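Local coordinates for DNA-(apurinic or apyrimidinic site) endonuclease 2 (Xenopus laevis, PDB 6WCD), which cleaves DNA as a 3'-5' exonuclease and weak apurinic/apyrimidinic endonuclease in base excision repair, at residues Asn53-Phe58 / Asn315-Leu320. Numbering follows the deposited sequence.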
ATOM      1  N   ASN A  53       4.902 -15.617   2.813  1.00 13.51           N
ATOM      2  CA  ASN A  53       3.726 -15.650   3.667  1.00 12.76           C
ATOM      3  C   ASN A  53       2.962 -14.371   3.396  1.00 14.09           C
ATOM      4  O   ASN A  53       3.562 -13.286   3.321  1.00 13.93           O
ATOM      5  CB  ASN A  53       4.049 -15.843   5.156  1.00 13.41           C
ATOM      6  CG  ASN A  53       5.083 -14.897   5.738  1.00 14.43           C
ATOM      7  OD1 ASN A  53       4.737 -13.943   6.472  1.00 16.26           O
ATOM      8  ND2 ASN A  53       6.346 -15.146   5.461  1.00 18.58           N
ATOM      9  N   SER A  54       1.656 -14.485   3.177  1.00 12.49           N
ATOM     10  CA  SER A  54       0.900 -13.347   2.676  1.00 11.54           C
ATOM     11  C   SER A  54      -0.307 -13.015   3.521  1.00 11.57           C
ATOM     12  O   SER A  54      -0.856 -13.855   4.218  1.00 13.27           O
ATOM     13  CB  SER A  54       0.456 -13.577   1.242  1.00 14.00           C
ATOM     14  OG  SER A  54      -0.520 -14.645   1.157  1.00 15.50           O
ATOM     15  N   TYR A  55      -0.725 -11.757   3.377  1.00 11.32           N
ATOM     16  CA  TYR A  55      -1.749 -11.092   4.196  1.00 10.05           C
ATOM     17  C   TYR A  55      -2.622 -10.278   3.266  1.00 10.83           C
ATOM     18  O   TYR A  55      -2.165  -9.310   2.674  1.00 11.60           O
ATOM     19  CB  TYR A  55      -1.091 -10.212   5.279  1.00 12.95           C
ATOM     20  CG  TYR A  55      -0.071 -11.023   6.053  1.00 11.87           C
ATOM     21  CD1 TYR A  55      -0.457 -11.762   7.178  1.00 12.65           C
ATOM     22  CD2 TYR A  55       1.236 -11.183   5.566  1.00 12.84           C
ATOM     23  CE1 TYR A  55       0.417 -12.634   7.816  1.00 13.92           C
ATOM     24  CE2 TYR A  55       2.110 -12.052   6.178  1.00 11.60           C
ATOM     25  CZ  TYR A  55       1.694 -12.772   7.308  1.00 12.55           C
ATOM     26  OH  TYR A  55       2.521 -13.668   7.936  1.00 15.26           O
ATOM     27  N   PHE A  56      -3.876 -10.672   3.156  1.00 12.72           N
ATOM     28  CA  PHE A  56      -4.824 -10.062   2.217  1.00 11.92           C
ATOM     29  C   PHE A  56      -5.889  -9.317   2.990  1.00 12.45           C
ATOM     30  O   PHE A  56      -6.319  -9.763   4.073  1.00 15.67           O
ATOM     31  CB  PHE A  56      -5.535 -11.108   1.343  1.00 11.40           C
ATOM     32  CG  PHE A  56      -4.767 -11.552   0.137  1.00 12.99           C
ATOM     33  CD1 PHE A  56      -3.578 -12.189   0.220  1.00 13.49           C
ATOM     34  CD2 PHE A  56      -5.310 -11.340  -1.111  1.00 13.04           C
ATOM     35  CE1 PHE A  56      -2.877 -12.593  -0.925  1.00 13.33           C
ATOM     36  CE2 PHE A  56      -4.650 -11.729  -2.240  1.00 13.53           C
ATOM     37  CZ  PHE A  56      -3.436 -12.406  -2.153  1.00 12.96           C
ATOM     38  N   SER A  57      -6.398  -8.269   2.389  1.00 11.06           N
ATOM     39  CA  SER A  57      -7.703  -7.736   2.750  1.00 11.67           C
ATOM     40  C   SER A  57      -8.598  -7.938   1.551  1.00 12.86           C
ATOM     41  O   SER A  57      -8.286  -7.508   0.455  1.00 13.78           O
ATOM     42  CB  SER A  57      -7.619  -6.265   3.134  1.00 16.11           C
ATOM     43  OG  SER A  57      -8.936  -5.809   3.553  1.00 19.15           O
ATOM     44  N   PHE A  58      -9.682  -8.650   1.771  1.00 17.10           N
ATOM     45  CA  PHE A  58     -10.655  -8.972   0.744  1.00 15.86           C
ATOM     46  C   PHE A  58     -11.863  -8.052   0.820  1.00 17.62           C
ATOM     47  O   PHE A  58     -12.421  -7.846   1.905  1.00 17.56           O
ATOM     48  CB  PHE A  58     -11.141 -10.395   0.954  1.00 17.49           C
ATOM     49  CG  PHE A  58     -10.079 -11.423   0.978  1.00 17.62           C
ATOM     50  CD1 PHE A  58      -9.484 -11.864  -0.171  1.00 15.13           C
ATOM     51  CD2 PHE A  58      -9.729 -12.041   2.175  1.00 25.96           C
ATOM     52  CE1 PHE A  58      -8.539 -12.855  -0.182  1.00 17.80           C
ATOM     53  CE2 PHE A  58      -8.746 -13.029   2.220  1.00 27.30           C
ATOM     54  CZ  PHE A  58      -8.174 -13.473   1.033  1.00 26.11           C
ATOM     55  N   ASN A 315       8.627 -15.726  14.634  1.00 23.75           N
ATOM     56  CA  ASN A 315       8.756 -17.165  14.648  1.00 29.96           C
ATOM     57  C   ASN A 315       7.532 -17.869  14.100  1.00 28.08           C
ATOM     58  O   ASN A 315       7.600 -19.062  13.809  1.00 34.18           O
ATOM     59  CB  ASN A 315       8.990 -17.680  16.075  1.00 37.70           C
ATOM     60  CG  ASN A 315      10.044 -16.888  16.818  1.00 76.75           C
ATOM     61  OD1 ASN A 315       9.747 -16.226  17.816  1.00 87.00           O
ATOM     62  ND2 ASN A 315      11.288 -16.958  16.344  1.00 74.62           N
ATOM     63  N   LYS A 316       6.426 -17.159  13.962  1.00 24.30           N
ATOM     64  CA  LYS A 316       5.200 -17.751  13.461  1.00 24.87           C
ATOM     65  C   LYS A 316       4.481 -16.655  12.714  1.00 20.18           C
ATOM     66  O   LYS A 316       4.533 -15.498  13.093  1.00 22.54           O
ATOM     67  CB  LYS A 316       4.339 -18.316  14.598  1.00 23.95           C
ATOM     68  CG  LYS A 316       3.021 -18.949  14.206  1.00 44.44           C
ATOM     69  CD  LYS A 316       2.677 -20.055  15.213  1.00 59.38           C
ATOM     70  CE  LYS A 316       1.190 -20.157  15.493  1.00 62.89           C
ATOM     71  NZ  LYS A 316       0.417 -20.633  14.318  1.00 69.76           N
ATOM     72  N   CYS A 317       3.791 -17.042  11.641  1.00 20.86           N
ATOM     73  CA  CYS A 317       2.934 -16.109  10.944  1.00 18.42           C
ATOM     74  C   CYS A 317       1.710 -15.740  11.790  1.00 17.18           C
ATOM     75  O   CYS A 317       1.082 -16.625  12.393  1.00 20.27           O
ATOM     76  CB  CYS A 317       2.462 -16.725   9.638  1.00 19.34           C
ATOM     77  SG  CYS A 317       3.742 -17.102   8.466  1.00 23.04           S
ATOM     78  N   PRO A 318       1.341 -14.464  11.846  1.00 15.89           N
ATOM     79  CA  PRO A 318       0.186 -14.061  12.625  1.00 19.09           C
ATOM     80  C   PRO A 318      -1.110 -14.567  11.999  1.00 18.91           C
ATOM     81  O   PRO A 318      -1.124 -14.945  10.823  1.00 16.43           O
ATOM     82  CB  PRO A 318       0.257 -12.538  12.627  1.00 24.18           C
ATOM     83  CG  PRO A 318       1.230 -12.132  11.584  1.00 24.59           C
ATOM     84  CD  PRO A 318       2.069 -13.326  11.233  1.00 16.79           C
ATOM     85  N   PRO A 319      -2.220 -14.532  12.732  1.00 18.41           N
ATOM     86  CA  PRO A 319      -3.434 -15.264  12.297  1.00 18.60           C
ATOM     87  C   PRO A 319      -4.042 -14.785  10.994  1.00 16.53           C
ATOM     88  O   PRO A 319      -4.831 -15.546  10.397  1.00 19.25           O
ATOM     89  CB  PRO A 319      -4.409 -15.034  13.469  1.00 24.05           C
ATOM     90  CG  PRO A 319      -3.530 -14.831  14.654  1.00 25.49           C
ATOM     91  CD  PRO A 319      -2.284 -14.120  14.153  1.00 21.10           C
ATOM     92  N   LEU A 320      -3.760 -13.582  10.544  1.00 16.04           N
ATOM     93  CA  LEU A 320      -4.309 -13.071   9.298  1.00 15.51           C
ATOM     94  C   LEU A 320      -3.709 -13.781   8.099  1.00 17.57           C
ATOM     95  O   LEU A 320      -4.240 -13.666   7.004  1.00 17.02           O
ATOM     96  CB  LEU A 320      -4.063 -11.572   9.157  1.00 15.24           C
ATOM     97  CG  LEU A 320      -4.646 -10.850   7.964  1.00 16.88           C
ATOM     98  CD1 LEU A 320      -6.162 -10.982   7.896  1.00 22.77           C
ATOM     99  CD2 LEU A 320      -4.290  -9.364   8.025  1.00 18.28           C
TER
HETATM  100  O   HOH W   1      -5.228 -12.793   4.645  1.00 17.83           O
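Tyr55 lies along the segment Cys317-Leu320, its side chain running toward the N-terminal end of that segment. From CB, chi1 of -52° sets CG beside the backbone N and anti to the carbonyl carbon, which carries the ring back alongside its own strand. CD1 is the first atom to touch, 4.1 Å from Leu320 CB and slightly nearer to Leu320 C. CE1 packs 3.9 Å from Pro318 CD, and the two side chains cross at about a right angle. At the tip, OH sits 3.3 Å from Pro318 CD and also meets Cys317 CB. It donates to Asn53 OD1 at 2.7 Å, an acceptor at the ring edge and in the ring plane. The C=O...O angle there is 129°. Strand 53-57 is an outermost strand of one sheet of the DNase I-like sandwich, and Tyr55 also touches Val120 and Thr122 of the other sheet. A leucine in its place would probably leave Asn53 OD1 without its donor and its amide freer to turn against Cys317 SG, now 3.6 Å from Asn53 CB. Farther along, one water links the backbones, accepting from Phe56 N at 2.9 Å and donating to Leu320 O.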